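Side-chain contacts in ABC transporter, substrate-binding protein (Clostridium perfringens, PDB 4EDP), which probably captures a solute outside the cell membrane and delivers it to the permease of an ABC importer, as solute-binding proteins of this family do: residues 285-289 with 290-294; 114-117 with 118-121; 47-51 with 52-56. One frame throughout, in Å; residues are numbered along the deposited sequence.

Contact 1 of 3, residues 285-289 with 290-294; sequences YALSK and EVQEK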
loop_
_atom_site.group_PDB
_atom_site.type_symbol
_atom_site.label_atom_id
_atom_site.label_comp_id
_atom_site.label_asym_id
_atom_site.label_seq_id
_atom_site.Cartn_x
_atom_site.Cartn_y
_atom_site.Cartn_z
ATOM N N TYR A 285 9.010 13.864 12.539
ATOM C CA TYR A 285 7.782 14.010 13.312
ATOM C C TYR A 285 6.721 12.993 12.877
ATOM O O TYR A 285 6.085 12.340 13.727
ATOM C CB TYR A 285 7.284 15.451 13.145
ATOM C CG TYR A 285 5.849 15.747 13.503
ATOM C CD1 TYR A 285 5.466 16.024 14.817
ATOM C CD2 TYR A 285 4.888 15.838 12.510
ATOM C CE1 TYR A 285 4.127 16.339 15.136
ATOM C CE2 TYR A 285 3.565 16.148 12.811
ATOM C CZ TYR A 285 3.195 16.391 14.124
ATOM O OH TYR A 285 1.880 16.696 14.403
ATOM N N ALA A 286 6.554 12.828 11.562
ATOM C CA ALA A 286 5.551 11.888 11.027
ATOM C C ALA A 286 5.819 10.425 11.446
ATOM O O ALA A 286 4.886 9.612 11.543
ATOM C CB ALA A 286 5.461 12.007 9.500
ATOM N N LEU A 287 7.091 10.122 11.712
ATOM C CA LEU A 287 7.528 8.793 12.118
ATOM C C LEU A 287 7.557 8.618 13.634
ATOM O O LEU A 287 7.766 7.510 14.110
ATOM C CB LEU A 287 8.933 8.486 11.550
ATOM C CG LEU A 287 9.080 8.369 10.024
ATOM C CD1 LEU A 287 10.558 8.139 9.555
ATOM C CD2 LEU A 287 8.184 7.266 9.497
ATOM N N SER A 288 7.318 9.693 14.383
ATOM C CA SER A 288 7.357 9.627 15.845
ATOM C C SER A 288 6.249 8.730 16.402
ATOM O O SER A 288 5.174 8.595 15.815
ATOM C CB SER A 288 7.271 11.026 16.472
ATOM O OG SER A 288 6.005 11.644 16.279
ATOM N N LYS A 289 6.516 8.143 17.561
ATOM C CA LYS A 289 5.562 7.257 18.208
ATOM C C LYS A 289 4.211 7.952 18.434
ATOM O O LYS A 289 3.168 7.378 18.149
ATOM C CB LYS A 289 6.157 6.757 19.524
ATOM C CG LYS A 289 5.222 5.919 20.408
ATOM C CD LYS A 289 5.947 5.517 21.711
ATOM C CE LYS A 289 5.032 4.831 22.709
ATOM N NZ LYS A 289 3.928 5.745 23.146
ATOM N N GLU A 290 4.241 9.191 18.906
ATOM C CA GLU A 290 3.004 9.931 19.169
ATOM C C GLU A 290 2.175 10.159 17.899
ATOM O O GLU A 290 0.977 9.908 17.898
ATOM C CB GLU A 290 3.283 11.258 19.878
ATOM C CG GLU A 290 1.995 12.049 20.179
ATOM C CD GLU A 290 2.226 13.366 20.914
ATOM O OE1 GLU A 290 1.250 14.137 21.061
ATOM O OE2 GLU A 290 3.370 13.633 21.343
ATOM N N VAL A 291 2.797 10.616 16.817
ATOM C CA VAL A 291 2.046 10.865 15.580
ATOM C C VAL A 291 1.530 9.553 14.949
ATOM O O VAL A 291 0.421 9.499 14.409
ATOM C CB VAL A 291 2.858 11.686 14.580
ATOM C CG1 VAL A 291 2.090 11.847 13.277
ATOM C CG2 VAL A 291 3.211 13.055 15.184
ATOM N N GLN A 292 2.346 8.510 15.003
ATOM C CA GLN A 292 1.958 7.186 14.507
ATOM C C GLN A 292 0.738 6.653 15.298
ATOM O O GLN A 292 -0.171 6.043 14.721
ATOM C CB GLN A 292 3.176 6.258 14.598
ATOM C CG GLN A 292 4.293 6.608 13.587
ATOM C CD GLN A 292 4.120 5.920 12.234
ATOM O OE1 GLN A 292 3.889 4.716 12.182
ATOM N NE2 GLN A 292 4.305 6.662 11.143
ATOM N N GLU A 293 0.722 6.858 16.609
ATOM C CA GLU A 293 -0.423 6.440 17.436
ATOM C C GLU A 293 -1.663 7.269 17.081
ATOM O O GLU A 293 -2.734 6.724 16.860
ATOM C CB GLU A 293 -0.111 6.585 18.931
ATOM C CG GLU A 293 0.937 5.598 19.413
ATOM C CD GLU A 293 1.326 5.745 20.877
ATOM O OE1 GLU A 293 1.049 6.803 21.491
ATOM O OE2 GLU A 293 1.934 4.784 21.402
ATOM N N LYS A 294 -1.505 8.589 17.006
ATOM C CA LYS A 294 -2.625 9.480 16.682
ATOM C C LYS A 294 -3.242 9.177 15.324
ATOM O O LYS A 294 -4.463 9.144 15.203
ATOM C CB LYS A 294 -2.195 10.954 16.741
ATOM C CG LYS A 294 -1.859 11.430 18.152
ATOM C CD LYS A 294 -1.298 12.849 18.192
ATOM C CE LYS A 294 -2.290 13.905 17.733
ATOM N NZ LYS A 294 -1.680 15.276 17.796
HETATM O O HOH W 1 0.814 15.551 16.740
#

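Contact 2 of 3, residues 114-117 with 118-121; sequences IPNA and SEMN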
loop_
_atom_site.group_PDB
_atom_site.type_symbol
_atom_site.label_atom_id
_atom_site.label_comp_id
_atom_site.label_asym_id
_atom_site.label_seq_id
_atom_site.Cartn_x
_atom_site.Cartn_y
_atom_site.Cartn_z
ATOM N N ILE A 114 16.900 11.970 10.693
ATOM C CA ILE A 114 15.595 11.343 10.907
ATOM C C ILE A 114 15.794 10.199 11.913
ATOM O O ILE A 114 15.620 9.018 11.582
ATOM C CB ILE A 114 15.019 10.817 9.570
ATOM C CG1 ILE A 114 15.130 11.889 8.476
ATOM C CG2 ILE A 114 13.550 10.321 9.741
ATOM C CD1 ILE A 114 14.555 11.464 7.101
ATOM N N PRO A 115 16.106 10.545 13.167
ATOM C CA PRO A 115 16.376 9.489 14.146
ATOM C C PRO A 115 15.213 8.543 14.400
ATOM O O PRO A 115 15.447 7.365 14.690
ATOM C CB PRO A 115 16.758 10.265 15.410
ATOM C CG PRO A 115 16.144 11.618 15.212
ATOM C CD PRO A 115 16.256 11.884 13.757
ATOM N N ASN A 116 13.979 9.018 14.214
ATOM C CA ASN A 116 12.803 8.167 14.432
ATOM C C ASN A 116 12.700 7.008 13.463
ATOM O O ASN A 116 11.979 6.054 13.721
ATOM C CB ASN A 116 11.506 8.990 14.474
ATOM C CG ASN A 116 11.377 9.778 15.777
ATOM O OD1 ASN A 116 11.917 9.347 16.809
ATOM N ND2 ASN A 116 10.656 10.915 15.752
ATOM N N ALA A 117 13.416 7.090 12.345
ATOM C CA ALA A 117 13.468 5.976 11.399
ATOM C C ALA A 117 14.027 4.712 12.077
ATOM O O ALA A 117 13.773 3.588 11.599
ATOM C CB ALA A 117 14.293 6.341 10.162
ATOM N N SER A 118 14.761 4.873 13.179
ATOM C CA SER A 118 15.307 3.720 13.913
ATOM C C SER A 118 14.193 2.877 14.522
ATOM O O SER A 118 14.396 1.695 14.824
ATOM C CB SER A 118 16.280 4.146 15.022
ATOM O OG SER A 118 15.612 4.758 16.133
ATOM N N GLU A 119 13.017 3.472 14.682
ATOM C CA GLU A 119 11.889 2.777 15.297
ATOM C C GLU A 119 10.971 2.058 14.299
ATOM O O GLU A 119 10.018 1.401 14.696
ATOM C CB GLU A 119 11.109 3.771 16.178
ATOM C CG GLU A 119 11.949 4.293 17.333
ATOM C CD GLU A 119 11.280 5.370 18.180
ATOM O OE1 GLU A 119 10.082 5.688 18.011
ATOM O OE2 GLU A 119 11.991 5.919 19.034
ATOM N N MET A 120 11.282 2.143 13.012
ATOM C CA MET A 120 10.480 1.497 11.983
ATOM C C MET A 120 10.603 -0.017 12.091
ATOM O O MET A 120 11.649 -0.531 12.512
ATOM C CB MET A 120 10.917 1.983 10.592
ATOM C CG MET A 120 10.506 3.459 10.331
ATOM S SD MET A 120 11.236 4.249 8.876
ATOM C CE MET A 120 10.378 3.386 7.541
ATOM N N ASN A 121 9.539 -0.734 11.743
ATOM C CA ASN A 121 9.594 -2.192 11.788
ATOM C C ASN A 121 10.516 -2.646 10.649
ATOM O O ASN A 121 10.772 -1.879 9.728
ATOM C CB ASN A 121 8.194 -2.817 11.765
ATOM C CG ASN A 121 7.434 -2.543 10.493
ATOM O OD1 ASN A 121 7.902 -2.847 9.392
ATOM N ND2 ASN A 121 6.198 -2.058 10.643
HETATM O O HOH W 2 9.253 8.171 18.673
#

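Contact 3 of 3, residues 47-51 with 52-56; sequences DVLKE and TVFEP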
loop_
_atom_site.group_PDB
_atom_site.type_symbol
_atom_site.label_atom_id
_atom_site.label_comp_id
_atom_site.label_asym_id
_atom_site.label_seq_id
_atom_site.Cartn_x
_atom_site.Cartn_y
_atom_site.Cartn_z
ATOM N N ASP A 47 -10.015 17.883 7.303
ATOM C CA ASP A 47 -10.126 18.480 8.636
ATOM C C ASP A 47 -9.391 17.659 9.689
ATOM O O ASP A 47 -8.618 18.196 10.474
ATOM C CB ASP A 47 -11.586 18.675 9.070
ATOM C CG ASP A 47 -12.252 19.862 8.390
ATOM O OD1 ASP A 47 -11.728 20.337 7.357
ATOM O OD2 ASP A 47 -13.306 20.320 8.892
ATOM N N VAL A 48 -9.636 16.352 9.701
ATOM C CA VAL A 48 -9.002 15.470 10.674
ATOM C C VAL A 48 -7.494 15.444 10.456
ATOM O O VAL A 48 -6.709 15.467 11.407
ATOM C CB VAL A 48 -9.556 14.039 10.566
ATOM C CG1 VAL A 48 -8.897 13.143 11.608
ATOM C CG2 VAL A 48 -11.063 14.046 10.733
ATOM N N LEU A 49 -7.097 15.412 9.189
ATOM C CA LEU A 49 -5.688 15.384 8.819
ATOM C C LEU A 49 -4.964 16.630 9.333
ATOM O O LEU A 49 -3.888 16.548 9.932
ATOM C CB LEU A 49 -5.581 15.286 7.301
ATOM C CG LEU A 49 -4.197 15.165 6.706
ATOM C CD1 LEU A 49 -3.465 13.944 7.282
ATOM C CD2 LEU A 49 -4.312 15.066 5.184
ATOM N N LYS A 50 -5.564 17.789 9.091
ATOM C CA LYS A 50 -5.004 19.052 9.562
ATOM C C LYS A 50 -4.953 19.079 11.083
ATOM O O LYS A 50 -3.953 19.458 11.677
ATOM C CB LYS A 50 -5.857 20.219 9.074
ATOM C CG LYS A 50 -5.690 20.587 7.609
ATOM C CD LYS A 50 -6.752 21.605 7.205
ATOM C CE LYS A 50 -6.399 22.322 5.911
ATOM N NZ LYS A 50 -6.060 21.373 4.828
ATOM N N GLU A 51 -6.054 18.677 11.703
ATOM C CA GLU A 51 -6.178 18.665 13.153
ATOM C C GLU A 51 -5.179 17.734 13.839
ATOM O O GLU A 51 -4.548 18.089 14.838
ATOM C CB GLU A 51 -7.602 18.230 13.508
ATOM C CG GLU A 51 -7.879 18.098 14.986
ATOM C CD GLU A 51 -9.291 17.596 15.262
ATOM O OE1 GLU A 51 -10.062 17.392 14.295
ATOM O OE2 GLU A 51 -9.622 17.392 16.445
ATOM N N THR A 52 -5.026 16.544 13.273
ATOM C CA THR A 52 -4.178 15.514 13.837
ATOM C C THR A 52 -2.692 15.628 13.537
ATOM O O THR A 52 -1.866 15.432 14.424
ATOM C CB THR A 52 -4.641 14.134 13.315
ATOM O OG1 THR A 52 -6.014 13.934 13.678
ATOM C CG2 THR A 52 -3.773 13.003 13.895
ATOM N N VAL A 53 -2.359 15.951 12.294
ATOM C CA VAL A 53 -0.974 15.997 11.853
ATOM C C VAL A 53 -0.317 17.363 11.636
ATOM O O VAL A 53 0.677 17.703 12.284
ATOM C CB VAL A 53 -0.850 15.207 10.519
ATOM C CG1 VAL A 53 0.572 15.286 9.959
ATOM C CG2 VAL A 53 -1.273 13.758 10.737
ATOM N N PHE A 54 -0.889 18.156 10.750
ATOM C CA PHE A 54 -0.263 19.405 10.372
ATOM C C PHE A 54 -0.307 20.553 11.364
ATOM O O PHE A 54 0.705 21.210 11.592
ATOM C CB PHE A 54 -0.801 19.840 9.018
ATOM C CG PHE A 54 -0.611 18.800 7.955
ATOM C CD1 PHE A 54 0.663 18.397 7.593
ATOM C CD2 PHE A 54 -1.693 18.234 7.307
ATOM C CE1 PHE A 54 0.851 17.433 6.623
ATOM C CE2 PHE A 54 -1.501 17.276 6.319
ATOM C CZ PHE A 54 -0.226 16.871 5.990
ATOM N N GLU A 55 -1.468 20.805 11.944
ATOM C CA GLU A 55 -1.597 21.916 12.878
ATOM C C GLU A 55 -0.676 21.820 14.085
ATOM O O GLU A 55 -0.058 22.825 14.472
ATOM C CB GLU A 55 -3.051 22.084 13.315
ATOM C CG GLU A 55 -3.934 22.792 12.296
ATOM C CD GLU A 55 -3.648 24.293 12.187
ATOM O OE1 GLU A 55 -2.591 24.759 12.680
ATOM O OE2 GLU A 55 -4.498 25.019 11.612
ATOM N N PRO A 56 -0.577 20.628 14.695
ATOM C CA PRO A 56 0.305 20.566 15.845
ATOM C C PRO A 56 1.745 20.890 15.475
ATOM O O PRO A 56 2.424 21.598 16.219
ATOM C CB PRO A 56 0.142 19.127 16.330
ATOM C CG PRO A 56 -1.231 18.768 15.904
ATOM C CD PRO A 56 -1.376 19.399 14.558
#

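Contact 1 of 3, residues 285-289 with 290-294
Q292 reaches back across the short joint between helix 276-286 and helix 289-299, a connection between two consecutive helices with S288 as N-cap of the second, and its side chain can be followed outward atom by atom. CB lies 3.3 Å from S288 O, the same carbonyl that accepts the backbone N of Q292. CG sits beside the O atoms of S288 and L287. Here the chain bends (chi2 -88°), and the turn brings NE2 to A286 O at 3.0 Å, an almost straight bond (N-H...O 176°) whose acceptor lies in the amide plane of Q292. The amide is gripped further from outside: NE2 also donates to Y136 O, while OE1 accepts from the backbone N atoms of V304 and N305. Its rotation is thereby fixed from both ends.

The cap itself is S288. Its OG donates to Y285 O at 2.6 Å, in the carbonyl plane and on a lone pair, and also takes a weak bond from V291 N. Since S288 N donates to Y285 O as well, that one carbonyl holds two donors of the cap residue. V291 adds an apolar contact: its CG2 stands over one face of the Y285 ring, 3.6 Å from the centroid, in a CH-pi contact. The ring's OH bonds to V53 O of helix 46-61, and a water donates to it and accepts from K294 NZ.

On the outer side, the K289 chain runs extended as far as CE and bends only at chi4. This brings NZ to E293 in a salt bridge one turn along, where E293 OE2 also accepts from K309 N. The lysine nitrogen approaches from above the carboxylate plane, with K289 NZ 2.8 Å from E293 OE2.

Contact 2 of 3, residues 114-117 with 118-121
N116 and E119 lie side by side and point the same way, with amide and carboxylate planes 43° apart. Their closest side-chain atoms, N116 OD1 and E119 OE2, are 4.1 Å from each other. A water joins the two residues, donating to E119 OE1 at 2.7 Å and only weakly to N116 OD1. E119 OE1 also accepts from N305 ND2.

S118 turns back over the preceding turn instead. With chi1 at 72°, OG lies between its own backbone N and carbonyl carbon, from where it donates to P115 O at 3.0 Å. S118 N donates to the same oxygen from above the carbonyl plane, giving P115 O two donors from one residue. This i to i+3 bonding defines the 3-10 segment 115-119, in the loop between helix 94-103 and helix 125-130, and recurs in E119 N to N116 O at 2.9 Å, with M120 N to A117 O closing the final turn at 3.2 Å.

M120 folds its side chain back along A117. Its CG is 3.5 Å from A117 O, and the sulfur reaches the methyl group, M120 SD to A117 CB measuring 3.9 Å. The chain bends about the CG-SD bond (chi3 71°), and M120 packs on T127 and V128 of helix 125-130.

Contact 3 of 3, residues 47-51 with 52-56
T52 bonds twice to V48 O: its N donates at 2.7 Å and its OG1 at 2.8 Å, the two coming from opposite faces of the carbonyl plane. OG1 is placed for this by chi1 -58°, beside its own backbone N, and the hydroxyl also lies alongside V48 CG1. V53 N keeps the regular i to i+4 pattern by donating to L49 O at 2.9 Å, while V53 CG2 packs obliquely against L49 CD1. The F54 ring meets L49 obliquely, with F54 CE2 3.4 Å from L49 CG, and K50 CA lies at the ring edge. The ring then packs on I65 and L67 of strand 65-69. E55 N skips a residue and donates to K50 O at 2.8 Å, an i to i+5 bond in the carbonyl plane, with E55 CB and CG resting against the same oxygen. The E55 carboxylate turns elsewhere, to a salt bridge with K59. P56 has no N-H to offer the turn before, and its CD meets E51 O at 3.4 Å instead. The short axes of 47-51 and 52-56 stand at 44°. The E55 bond marks a pi-type turn at 52-54 and the missing one a kink at P56, within the helix of the beta-alpha-beta unit 37-41, 46-61, 65-69.

Overall arrangement
Along the chain the order is contact 3, contact 2, contact 1, yet in space contact 1 lies between the others. Its centre is about 11 Å from that of contact 2 and 12 Å from that of contact 3, whereas the centres of contacts 2 and 3 stand 22 Å apart and their nearest atoms about 12 Å. L287 CD1 packs on I114 CG2 at 3.7 Å, joining contact 1 to the 3-10 loop; on the other flank, Y285 meets P56 of helix 46-61. Helices 276-286 and 289-299, late in the sequence, thus pack on the early helix 46-61 and loop 114-121, consistent with a lobe built from discontinuous parts of the chain, as in periplasmic-binding-protein folds.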